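Local coordinates for SsfS6 (Streptomyces sp. SF2575, PDB 4FZR), which is a member of the erythromycin biosynthesis protein CIII-like family, folded as two Rossmann-like halves in the GT-B manner, at residues P322-P327 against L359-R364; P261-E266 against R364-S369; V304-H307 against G311-L314; I152-P157 against D188-S193; R91-L96 against S335-H340. All blocks are in the same frame, centred on the assembly; numbering follows the deposited sequence.

Interaction 1: P322-P327 against L359-R364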
# COMPACT_ATOMS: atom_id res chain seq x y z
N PRO A 322 -20.91 11.72 12.40
CA PRO A 322 -21.65 11.10 13.52
C PRO A 322 -22.10 9.68 13.20
O PRO A 322 -22.44 9.38 12.05
CB PRO A 322 -22.86 12.03 13.71
CG PRO A 322 -22.96 12.82 12.45
CD PRO A 322 -21.57 12.95 11.92
N GLN A 323 -22.10 8.81 14.21
CA GLN A 323 -22.33 7.39 14.00
C GLN A 323 -23.49 6.85 14.82
O GLN A 323 -23.69 7.26 15.96
CB GLN A 323 -21.08 6.59 14.37
CG GLN A 323 -19.78 7.39 14.36
CD GLN A 323 -18.59 6.56 14.79
OE1 GLN A 323 -18.64 5.33 14.78
NE2 GLN A 323 -17.51 7.23 15.19
N VAL A 324 -24.24 5.94 14.22
CA VAL A 324 -25.16 5.10 14.99
C VAL A 324 -24.54 3.72 15.05
O VAL A 324 -24.44 3.01 14.04
CB VAL A 324 -26.56 5.03 14.37
CG1 VAL A 324 -27.47 4.17 15.24
CG2 VAL A 324 -27.14 6.43 14.18
N SER A 325 -24.09 3.34 16.24
CA SER A 325 -23.44 2.05 16.44
C SER A 325 -24.40 1.04 17.06
O SER A 325 -24.99 1.30 18.11
CB SER A 325 -22.21 2.23 17.34
OG SER A 325 -21.62 0.98 17.65
N VAL A 326 -24.56 -0.10 16.39
CA VAL A 326 -25.33 -1.21 16.95
C VAL A 326 -24.38 -2.38 17.23
O VAL A 326 -24.31 -3.33 16.45
CB VAL A 326 -26.51 -1.63 16.04
CG1 VAL A 326 -26.05 -1.97 14.62
CG2 VAL A 326 -27.29 -2.78 16.67
N PRO A 327 -23.65 -2.30 18.35
CA PRO A 327 -22.54 -3.22 18.65
C PRO A 327 -22.98 -4.68 18.75
O PRO A 327 -24.11 -4.96 19.15
CB PRO A 327 -22.03 -2.71 20.01
CG PRO A 327 -22.56 -1.32 20.14
CD PRO A 327 -23.87 -1.34 19.44
N LEU A 359 -33.77 3.59 14.00
CA LEU A 359 -34.39 4.71 13.31
C LEU A 359 -34.42 5.94 14.20
O LEU A 359 -34.18 7.06 13.75
CB LEU A 359 -35.82 4.36 12.90
CG LEU A 359 -36.03 3.33 11.78
CD1 LEU A 359 -37.32 3.63 11.04
CD2 LEU A 359 -34.86 3.32 10.82
N ALA A 360 -34.72 5.72 15.47
CA ALA A 360 -34.80 6.81 16.44
C ALA A 360 -33.47 7.55 16.52
O ALA A 360 -33.43 8.78 16.48
CB ALA A 360 -35.20 6.27 17.81
N ALA A 361 -32.38 6.79 16.62
CA ALA A 361 -31.04 7.36 16.74
C ALA A 361 -30.68 8.22 15.54
O ALA A 361 -30.07 9.28 15.68
CB ALA A 361 -30.01 6.26 16.93
N CYS A 362 -31.05 7.76 14.35
CA CYS A 362 -30.75 8.49 13.12
C CYS A 362 -31.51 9.81 13.05
O CYS A 362 -30.95 10.83 12.66
CB CYS A 362 -31.05 7.63 11.90
SG CYS A 362 -30.06 6.12 11.79
N ALA A 363 -32.79 9.78 13.42
CA ALA A 363 -33.62 10.98 13.43
C ALA A 363 -33.11 11.96 14.48
O ALA A 363 -33.10 13.18 14.27
CB ALA A 363 -35.06 10.62 13.70
N ARG A 364 -32.68 11.42 15.61
CA ARG A 364 -32.13 12.21 16.70
C ARG A 364 -30.89 12.97 16.23
O ARG A 364 -30.74 14.16 16.49
CB ARG A 364 -31.78 11.29 17.87
CG ARG A 364 -31.65 11.96 19.22
CD ARG A 364 -31.53 10.91 20.31
NE ARG A 364 -31.11 11.47 21.60
CZ ARG A 364 -30.66 10.75 22.62
NH1 ARG A 364 -30.57 9.43 22.51
NH2 ARG A 364 -30.30 11.34 23.75
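Val324 meets Ala361 and Cys362 purely through apolar contacts, and the two segments together bury a modest 116 Å². Its two methyls divide the work. CG1 stands anti to the backbone N (chi1 -179°) and butts against the methyl of Ala361, with CG1 to Ala361 CB at 3.7 Å. CG2, on the N side, reaches the sulfur instead: Val324 CG2 to Cys362 SG is 3.8 Å. The same CG2 also brushes Ala361, lying 4.0 Å from Ala361 CB, so that the alanine sits under the fork of the valine while the cysteine flanks one prong. The short side chain of Ala361 lets the helix come close, with Val324 CA to Ala361 CA at 6.5 Å.

No polar pair forms between the segments. The backbone ties Val324 to Val304 and His306 on one neighbouring strand, and Gln323 and Ser325 to Val346 on the other; the Gln323 side chain bonds His306 too. Within the helix, Ala363 N bonds to Leu359 O at 3.1 Å. Ile365 and Val358 of the same helix add to the packing on Val324.

A helix laid by its small residues on an inner strand of a parallel sheet is the usual layering of a Rossmann-like alpha/beta fold, here in the C-terminal half of a GT-B protein.

Interaction 2: P261-E266 against R364-S369; sequences PKLGFE and RIRDDS
OD1 of Asp367 is gripped by two nitrogens of Arg366, the residue that touches Leu263 and Phe265 across the contact. Arg366 NE bonds to Asp367 OD1 at 3.2 Å, nearly straight (158°) and in the guanidinium plane, while NH2 reaches the same oxygen only weakly. The sounder partner of NH2 is the other oxygen, Arg366 NH2 making a salt bridge to Asp367 OD2 at 2.8 Å. At its NE edge the guanidinium thus holds Asp367 side-on, which would limit its rotation, consistent with NH1 being held toward Leu263.

There Arg366 NH1 donates to Leu263 O at a modelled 2.5 Å, so short that the exact length is doubtful. The donor arrives in the carbonyl plane, on a lone pair, but the bond is bent (130° at the hydrogen) and the oxygen lies somewhat off the guanidinium plane. The same nitrogen passes near the leucine side chain, Arg366 NH1 standing 3.5 Å from Leu263 CB.

A bend at chi3 (63°) swings the guanidinium off the line of its aliphatic stem. The stem is what touches Phe265: the ring tip meets it obliquely, Phe265 CZ being 3.6 Å from Arg366 CB and Phe265 CE1 4.0 Å from Arg366 CG.

The loop 261-266 links helix 253-259 to strand 266-269. Leu263 also leans on Leu359 and Ala363, and Phe265 on Cys362, so helix 358-367 meets this loop along most of its length, from Leu359 to Arg366, just before Asp368 OD1 bonds Ser370 OG at the start of helix 370-382.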
# COMPACT_ATOMS: atom_id res chain seq x y z
N PRO A 261 -34.75 5.61 4.54
CA PRO A 261 -34.99 6.76 3.66
C PRO A 261 -36.23 7.56 4.05
O PRO A 261 -36.36 8.72 3.66
CB PRO A 261 -35.20 6.11 2.29
CG PRO A 261 -34.46 4.82 2.36
CD PRO A 261 -34.61 4.35 3.78
N LYS A 262 -37.13 6.95 4.81
CA LYS A 262 -38.38 7.60 5.19
C LYS A 262 -38.16 8.68 6.25
O LYS A 262 -39.05 9.50 6.51
CB LYS A 262 -39.39 6.56 5.67
CG LYS A 262 -39.66 5.49 4.63
CD LYS A 262 -40.45 4.33 5.22
CE LYS A 262 -40.67 3.22 4.20
NZ LYS A 262 -41.55 2.14 4.73
N LEU A 263 -36.97 8.70 6.86
CA LEU A 263 -36.61 9.73 7.82
C LEU A 263 -36.01 10.95 7.12
O LEU A 263 -35.63 11.92 7.77
CB LEU A 263 -35.61 9.18 8.85
CG LEU A 263 -36.21 8.35 9.99
CD1 LEU A 263 -36.94 7.13 9.46
CD2 LEU A 263 -35.11 7.94 10.96
N GLY A 264 -35.93 10.89 5.80
CA GLY A 264 -35.40 12.00 5.02
C GLY A 264 -33.96 11.78 4.59
O GLY A 264 -33.24 12.73 4.31
N PHE A 265 -33.55 10.51 4.53
CA PHE A 265 -32.19 10.18 4.13
C PHE A 265 -32.14 9.61 2.72
O PHE A 265 -33.09 8.97 2.26
CB PHE A 265 -31.58 9.15 5.09
CG PHE A 265 -31.25 9.70 6.46
CD1 PHE A 265 -30.31 10.70 6.61
CD2 PHE A 265 -31.86 9.18 7.59
CE1 PHE A 265 -30.00 11.20 7.86
CE2 PHE A 265 -31.55 9.67 8.84
CZ PHE A 265 -30.62 10.68 8.98
N GLU A 266 -31.03 9.86 2.03
CA GLU A 266 -30.67 9.08 0.86
C GLU A 266 -29.62 8.07 1.31
O GLU A 266 -28.57 8.45 1.83
CB GLU A 266 -30.12 9.97 -0.25
CG GLU A 266 -29.65 9.19 -1.47
CD GLU A 266 -28.81 10.01 -2.42
OE1 GLU A 266 -28.22 11.03 -1.98
OE2 GLU A 266 -28.74 9.65 -3.62
N ARG A 364 -32.68 11.42 15.61
CA ARG A 364 -32.13 12.21 16.70
C ARG A 364 -30.89 12.97 16.23
O ARG A 364 -30.74 14.16 16.49
CB ARG A 364 -31.78 11.29 17.87
CG ARG A 364 -31.65 11.96 19.22
CD ARG A 364 -31.53 10.91 20.31
NE ARG A 364 -31.11 11.47 21.60
CZ ARG A 364 -30.66 10.75 22.62
NH1 ARG A 364 -30.57 9.43 22.51
NH2 ARG A 364 -30.30 11.34 23.75
N ILE A 365 -30.01 12.26 15.52
CA ILE A 365 -28.79 12.85 14.99
C ILE A 365 -29.11 13.78 13.83
O ILE A 365 -28.47 14.82 13.66
CB ILE A 365 -27.83 11.75 14.49
CG1 ILE A 365 -27.19 11.05 15.68
CG2 ILE A 365 -26.74 12.35 13.59
CD1 ILE A 365 -26.75 9.65 15.39
N ARG A 366 -30.10 13.40 13.04
CA ARG A 366 -30.52 14.18 11.88
C ARG A 366 -31.04 15.56 12.29
O ARG A 366 -31.04 16.49 11.48
CB ARG A 366 -31.61 13.42 11.12
CG ARG A 366 -32.07 14.06 9.81
CD ARG A 366 -33.50 13.63 9.49
NE ARG A 366 -34.43 14.09 10.53
CZ ARG A 366 -35.57 13.49 10.86
NH1 ARG A 366 -35.96 12.38 10.24
NH2 ARG A 366 -36.33 13.99 11.82
N ASP A 367 -31.48 15.69 13.53
CA ASP A 367 -32.07 16.94 14.01
C ASP A 367 -31.16 17.68 14.98
O ASP A 367 -31.16 18.91 15.03
CB ASP A 367 -33.44 16.68 14.66
CG ASP A 367 -34.48 16.20 13.66
OD1 ASP A 367 -34.39 16.59 12.47
OD2 ASP A 367 -35.39 15.44 14.06
N ASP A 368 -30.39 16.93 15.76
CA ASP A 368 -29.51 17.52 16.77
C ASP A 368 -28.11 17.72 16.19
O ASP A 368 -27.40 16.75 15.91
CB ASP A 368 -29.47 16.64 18.02
CG ASP A 368 -28.75 17.30 19.18
OD1 ASP A 368 -28.00 18.27 18.94
OD2 ASP A 368 -28.94 16.85 20.33
N SER A 369 -27.71 18.97 16.03
CA SER A 369 -26.44 19.31 15.39
C SER A 369 -25.24 19.14 16.33
O SER A 369 -24.10 19.33 15.92
CB SER A 369 -26.48 20.76 14.87
OG SER A 369 -26.67 21.67 15.94

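Interaction 3: V304-H307 against G311-L314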
# COMPACT_ATOMS: atom_id res chain seq x y z
N VAL A 304 -23.52 7.63 9.60
CA VAL A 304 -23.18 6.24 9.34
C VAL A 304 -23.81 5.34 10.41
O VAL A 304 -23.67 5.59 11.61
CB VAL A 304 -21.65 5.99 9.28
CG1 VAL A 304 -21.36 4.53 8.96
CG2 VAL A 304 -21.00 6.90 8.25
N VAL A 305 -24.52 4.31 9.96
CA VAL A 305 -25.08 3.31 10.85
C VAL A 305 -24.28 2.02 10.65
O VAL A 305 -24.10 1.60 9.52
CB VAL A 305 -26.55 3.05 10.52
CG1 VAL A 305 -27.13 2.00 11.46
CG2 VAL A 305 -27.34 4.36 10.60
N HIS A 306 -23.79 1.41 11.73
CA HIS A 306 -22.93 0.24 11.56
C HIS A 306 -22.85 -0.68 12.77
O HIS A 306 -23.43 -0.43 13.82
CB HIS A 306 -21.51 0.69 11.15
CG HIS A 306 -20.82 1.54 12.17
ND1 HIS A 306 -19.88 1.05 13.04
CD2 HIS A 306 -20.94 2.86 12.44
CE1 HIS A 306 -19.44 2.03 13.81
NE2 HIS A 306 -20.07 3.13 13.48
N HIS A 307 -22.09 -1.76 12.58
CA HIS A 307 -22.06 -2.90 13.49
C HIS A 307 -21.23 -2.68 14.76
O HIS A 307 -21.18 -3.55 15.61
CB HIS A 307 -21.53 -4.13 12.75
CG HIS A 307 -20.13 -3.96 12.22
ND1 HIS A 307 -19.84 -3.19 11.12
CD2 HIS A 307 -18.95 -4.46 12.66
CE1 HIS A 307 -18.54 -3.23 10.89
NE2 HIS A 307 -17.98 -3.99 11.81
N GLY A 311 -12.57 -0.60 13.25
CA GLY A 311 -12.05 0.16 12.13
C GLY A 311 -13.06 1.17 11.61
O GLY A 311 -12.73 2.32 11.33
N THR A 312 -14.31 0.73 11.49
CA THR A 312 -15.38 1.60 11.04
C THR A 312 -15.58 2.77 12.00
O THR A 312 -15.77 3.91 11.58
CB THR A 312 -16.71 0.83 10.91
OG1 THR A 312 -16.50 -0.36 10.14
CG2 THR A 312 -17.76 1.68 10.23
N THR A 313 -15.53 2.48 13.30
CA THR A 313 -15.69 3.51 14.32
C THR A 313 -14.62 4.58 14.17
O THR A 313 -14.92 5.77 14.07
CB THR A 313 -15.59 2.92 15.73
OG1 THR A 313 -16.70 2.04 15.96
CG2 THR A 313 -15.59 4.02 16.78
N LEU A 314 -13.36 4.14 14.17
CA LEU A 314 -12.24 5.06 14.08
C LEU A 314 -12.23 5.80 12.75
O LEU A 314 -11.81 6.96 12.68
CB LEU A 314 -10.92 4.31 14.30
CG LEU A 314 -10.69 3.92 15.76
CD1 LEU A 314 -9.75 2.74 15.86
CD2 LEU A 314 -10.14 5.11 16.54
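His306 reaches from the end of strand 303-306 to Thr312 on the helix that follows. From CB outward, the first atom already feels the threonine methyl, His306 CB to Thr312 CG2 being 4.0 Å. At the ring, His306 CG and Thr312 CG2 are 3.6 Å apart, and His306 ND1 keeps the same 3.6 Å from Thr312 CG2. The methyl therefore sits over one face, shifted toward the rim: a CH-pi contact, with Thr312 CG2 3.7 Å from the ring centroid and 19° off the normal. Next round the ring, CE1 meets a hydroxyl in the plane of its edge, His306 CE1 to Thr313 OG1 at 3.5 Å. NE2 goes elsewhere, to a hydrogen bond with OE1 of Gln323 on the next strand.

The histidine can face the helix because CG lies between the backbone N and the carbonyl carbon (chi1 62°). His307, with a similar first torsion, adds a lesser touch, its CE1 3.6 Å from Thr312 OG1. Thr313 OG1 has its real partner in the carbonyl of Gly309.

The contact joins the first strand to the helix in the beta-alpha-beta unit made by strand 303-306, helix 310-318 and strand 323-325. The chemistry implies a ring engaged in two ways: the methyl packs on its face, while the bond from NE2 to Gln323 is consistent with a fixed ring rotation.

Interaction 4: I152-P157 against D188-S193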
# COMPACT_ATOMS: atom_id res chain seq x y z
N ILE A 152 -5.56 -1.08 17.96
CA ILE A 152 -6.40 -0.87 16.79
C ILE A 152 -7.84 -0.61 17.24
O ILE A 152 -8.79 -0.77 16.47
CB ILE A 152 -6.35 -2.09 15.84
CG1 ILE A 152 -6.76 -3.36 16.59
CG2 ILE A 152 -4.94 -2.26 15.27
CD1 ILE A 152 -7.07 -4.53 15.69
N ARG A 153 -7.98 -0.19 18.50
CA ARG A 153 -9.28 -0.01 19.13
C ARG A 153 -9.32 1.30 19.90
O ARG A 153 -8.29 1.79 20.36
CB ARG A 153 -9.55 -1.16 20.10
CG ARG A 153 -9.51 -2.53 19.45
CD ARG A 153 -9.54 -3.67 20.46
NE ARG A 153 -9.49 -4.97 19.79
CZ ARG A 153 -8.37 -5.53 19.34
NH1 ARG A 153 -7.21 -4.92 19.49
NH2 ARG A 153 -8.41 -6.72 18.74
N LEU A 154 -10.51 1.88 20.03
CA LEU A 154 -10.69 3.05 20.87
C LEU A 154 -10.37 2.68 22.30
O LEU A 154 -9.71 3.43 23.02
CB LEU A 154 -12.13 3.56 20.79
CG LEU A 154 -12.49 4.53 19.67
CD1 LEU A 154 -13.95 4.95 19.81
CD2 LEU A 154 -11.59 5.76 19.68
N ALA A 155 -10.84 1.51 22.72
CA ALA A 155 -10.61 1.03 24.07
C ALA A 155 -10.29 -0.46 24.04
O ALA A 155 -11.04 -1.26 23.48
CB ALA A 155 -11.83 1.29 24.94
N SER A 156 -9.16 -0.82 24.65
CA SER A 156 -8.72 -2.20 24.69
C SER A 156 -8.60 -2.68 26.14
O SER A 156 -7.58 -2.44 26.79
CB SER A 156 -7.38 -2.35 23.97
OG SER A 156 -7.48 -1.93 22.62
N PRO A 157 -9.65 -3.34 26.65
CA PRO A 157 -9.64 -3.88 28.01
C PRO A 157 -8.35 -4.61 28.36
O PRO A 157 -7.90 -5.46 27.59
CB PRO A 157 -10.81 -4.87 28.00
CG PRO A 157 -11.75 -4.32 26.99
CD PRO A 157 -10.92 -3.62 25.95
N ASP A 188 -1.17 4.13 20.91
CA ASP A 188 -2.58 4.31 21.23
C ASP A 188 -3.20 5.31 20.26
O ASP A 188 -2.56 6.30 19.88
CB ASP A 188 -2.71 4.81 22.66
CG ASP A 188 -4.13 4.77 23.17
OD1 ASP A 188 -4.88 5.74 22.94
OD2 ASP A 188 -4.50 3.75 23.79
N VAL A 189 -4.45 5.07 19.87
CA VAL A 189 -5.10 5.87 18.84
C VAL A 189 -6.34 6.61 19.35
O VAL A 189 -6.99 7.34 18.60
CB VAL A 189 -5.47 5.01 17.61
CG1 VAL A 189 -4.21 4.57 16.87
CG2 VAL A 189 -6.30 3.81 18.02
N CYS A 190 -6.67 6.43 20.62
CA CYS A 190 -7.85 7.08 21.19
C CYS A 190 -7.58 8.58 21.36
O CYS A 190 -6.52 8.97 21.85
CB CYS A 190 -8.20 6.45 22.54
SG CYS A 190 -9.70 7.12 23.30
N PRO A 191 -8.54 9.42 20.94
CA PRO A 191 -8.40 10.86 21.19
C PRO A 191 -8.34 11.14 22.69
O PRO A 191 -9.18 10.62 23.43
CB PRO A 191 -9.67 11.46 20.57
CG PRO A 191 -10.18 10.41 19.62
CD PRO A 191 -9.77 9.10 20.20
N PRO A 192 -7.35 11.94 23.15
CA PRO A 192 -7.13 12.25 24.57
C PRO A 192 -8.39 12.65 25.34
O PRO A 192 -8.64 12.11 26.41
CB PRO A 192 -6.15 13.43 24.51
CG PRO A 192 -5.35 13.16 23.28
CD PRO A 192 -6.30 12.53 22.29
N SER A 193 -9.17 13.56 24.78
CA SER A 193 -10.35 14.08 25.47
C SER A 193 -11.44 13.03 25.61
O SER A 193 -12.57 13.35 26.01
CB SER A 193 -10.91 15.28 24.71
OG SER A 193 -11.69 14.87 23.61
O HOH W 1 -6.18 1.00 23.27
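Two loops that leave the C-terminal edge of the N-terminal parallel sheet meet here, Leu154 and Arg153 following strand 147-150 and Val189, Cys190 and Pro191 following strand 185-188. They meet largely by carbon against carbonyl: Leu154 O lies 3.4 Å from Cys190 CB, and Arg153 O lies 3.7 Å from Val189 CG2. The leucine end adds an apolar touch, Leu154 CD2 lying 3.8 Å from Pro191 CD where the leucine and proline side chains cross at about a right angle; Cys190 SG is a looser 4.3 Å from Leu154 CD2.

The second loop is shaped by an Asx turn, in which Asp188 OD1 accepts from Cys190 N at 3.0 Å, the N-H coming from above the carboxylate plane. Lys204 forms a salt bridge with that oxygen. In a GT-B fold this edge of the sheet faces the other half of the molecule, and so it does here: Leu154 also packs on Thr313, Leu314 and Leu317 of helix 310-318. A water spans the loops, donating to Asp188 OD2 at 3.3 Å and making a weak bond with Ser156 OG. Arg153 turns its guanidinium the other way, to salt bridges with Glu130 and with Glu331.

Interaction 5: R91-L96 against S335-H340; sequences REEKPL and SARLLH
Glu93, where the chain enters the long helix 93-122, is the residue of segment 91-96 that touches Arg337 of helix 333-341. Its side chain leaves with CG anti to the backbone N (chi1 164°) and runs on extended, straight at the other helix. Arg337 is likewise extended, from CG to NE, and the two long chains approach from opposite directions. The backbones therefore stay far apart, with Glu93 CA and Arg337 CA at 13.7 Å.

The carboxylate meets the guanidinium through one oxygen. Glu93 OE1 lies at an edge of the guanidinium, near its plane, and forms a salt bridge with Arg337 NH2 modelled at 2.5 Å, a doubtfully short length. Its hydrogen bond is weak, bent to 125° at the hydrogen. The second oxygen hangs back, Glu93 OE2 being 3.4 Å from Arg337 NH2. With the two flat groups turned 74° against each other, this is no two-pronged, coplanar pairing, and on this exposed arginine the attraction is probably softened by solvent. Glu93 also touches Trp333 and Asp334 at the start of helix 333-341.

Leu96, one turn on, is buried against Trp333, Met89 and Pro90. Arg337, for its part, also rests on Glu347 of the edge strand 345-347.

An ion pair between helices of the N-terminal and C-terminal halves, placed at the surface, is an interdomain contact of the two-domain GT-B architecture.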
# COMPACT_ATOMS: atom_id res chain seq x y z
N ARG A 91 -22.23 -14.75 30.22
CA ARG A 91 -23.17 -13.66 29.95
C ARG A 91 -22.74 -12.39 30.67
O ARG A 91 -22.93 -11.28 30.16
CB ARG A 91 -24.60 -14.05 30.33
CG ARG A 91 -25.66 -13.08 29.82
CD ARG A 91 -25.63 -12.95 28.30
NE ARG A 91 -26.43 -11.84 27.81
CZ ARG A 91 -26.50 -11.47 26.53
NH1 ARG A 91 -25.83 -12.14 25.60
NH2 ARG A 91 -27.25 -10.44 26.18
N GLU A 92 -22.14 -12.54 31.85
CA GLU A 92 -21.57 -11.41 32.56
C GLU A 92 -20.37 -10.89 31.79
O GLU A 92 -19.62 -11.67 31.20
CB GLU A 92 -21.16 -11.80 33.98
CG GLU A 92 -22.34 -12.17 34.89
CD GLU A 92 -21.95 -12.26 36.35
OE1 GLU A 92 -21.98 -13.37 36.91
OE2 GLU A 92 -21.61 -11.21 36.94
N GLU A 93 -20.18 -9.58 31.79
CA GLU A 93 -19.17 -8.94 30.95
C GLU A 93 -17.74 -9.31 31.31
O GLU A 93 -16.91 -9.55 30.42
CB GLU A 93 -19.34 -7.42 31.00
CG GLU A 93 -18.13 -6.66 30.49
CD GLU A 93 -18.49 -5.27 30.00
OE1 GLU A 93 -19.67 -5.04 29.68
OE2 GLU A 93 -17.59 -4.41 29.94
N LYS A 94 -17.43 -9.37 32.60
CA LYS A 94 -16.05 -9.55 33.04
C LYS A 94 -15.49 -10.93 32.68
O LYS A 94 -14.45 -11.03 32.03
CB LYS A 94 -15.90 -9.29 34.54
CG LYS A 94 -14.46 -9.12 34.98
CD LYS A 94 -14.03 -10.21 35.95
CE LYS A 94 -12.63 -9.96 36.49
NZ LYS A 94 -12.50 -8.64 37.17
N PRO A 95 -16.17 -12.00 33.11
CA PRO A 95 -15.65 -13.32 32.74
C PRO A 95 -15.73 -13.57 31.24
O PRO A 95 -15.06 -14.46 30.72
CB PRO A 95 -16.58 -14.28 33.50
CG PRO A 95 -17.86 -13.53 33.62
CD PRO A 95 -17.47 -12.09 33.80
N LEU A 96 -16.55 -12.78 30.55
CA LEU A 96 -16.65 -12.84 29.10
C LEU A 96 -15.39 -12.25 28.47
O LEU A 96 -14.91 -12.73 27.44
CB LEU A 96 -17.88 -12.08 28.61
CG LEU A 96 -18.13 -12.05 27.10
CD1 LEU A 96 -18.17 -13.46 26.55
CD2 LEU A 96 -19.43 -11.33 26.80
N SER A 335 -15.66 0.69 23.26
CA SER A 335 -15.48 1.77 22.30
C SER A 335 -16.79 2.48 21.98
O SER A 335 -16.81 3.68 21.71
CB SER A 335 -14.82 1.25 21.02
OG SER A 335 -15.55 0.18 20.44
N ALA A 336 -17.89 1.74 22.02
CA ALA A 336 -19.20 2.32 21.73
C ALA A 336 -19.68 3.17 22.91
O ALA A 336 -20.37 4.17 22.72
CB ALA A 336 -20.21 1.22 21.42
N ARG A 337 -19.31 2.76 24.12
CA ARG A 337 -19.63 3.54 25.31
C ARG A 337 -18.89 4.87 25.27
O ARG A 337 -19.49 5.94 25.40
CB ARG A 337 -19.25 2.76 26.58
CG ARG A 337 -20.09 1.52 26.82
CD ARG A 337 -19.67 0.78 28.07
NE ARG A 337 -19.94 -0.65 27.97
CZ ARG A 337 -20.05 -1.48 29.00
NH1 ARG A 337 -19.93 -1.02 30.25
NH2 ARG A 337 -20.30 -2.76 28.80
N LEU A 338 -17.57 4.80 25.08
CA LEU A 338 -16.74 5.98 24.94
C LEU A 338 -17.35 6.92 23.90
O LEU A 338 -17.41 8.14 24.11
CB LEU A 338 -15.33 5.59 24.50
CG LEU A 338 -14.27 5.45 25.59
CD1 LEU A 338 -14.76 4.60 26.75
CD2 LEU A 338 -12.99 4.88 24.98
N LEU A 339 -17.79 6.35 22.79
CA LEU A 339 -18.35 7.11 21.69
C LEU A 339 -19.64 7.82 22.09
O LEU A 339 -19.84 9.00 21.78
CB LEU A 339 -18.61 6.19 20.49
CG LEU A 339 -19.09 6.86 19.20
CD1 LEU A 339 -18.14 7.98 18.77
CD2 LEU A 339 -19.25 5.83 18.10
N HIS A 340 -20.51 7.10 22.79
CA HIS A 340 -21.80 7.64 23.21
C HIS A 340 -21.63 8.81 24.18
O HIS A 340 -22.32 9.83 24.07
CB HIS A 340 -22.63 6.55 23.88
CG HIS A 340 -24.04 6.96 24.16
ND1 HIS A 340 -24.96 7.18 23.17
CD2 HIS A 340 -24.68 7.22 25.33
CE1 HIS A 340 -26.12 7.54 23.70
NE2 HIS A 340 -25.97 7.57 25.02

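In the fold
Interactions 1 and 3 lie in the core of the C-terminal half and share its sheet, where strands 323-325 and 303-306 are neighbours; one is methyl and sulfur packing, the other a methyl on a histidine ring. Interaction 2 continues along the helix of interaction 1 toward the surface, and there arginine and carbonyl chemistry takes over. Interaction 4, buried in the N-terminal half, touches interaction 3 across the junction through apolar side chains. Interaction 5 also joins the halves, but by charge at the surface, while its 335-340 helix packs inward on Leu154 and on the strand of interaction 1.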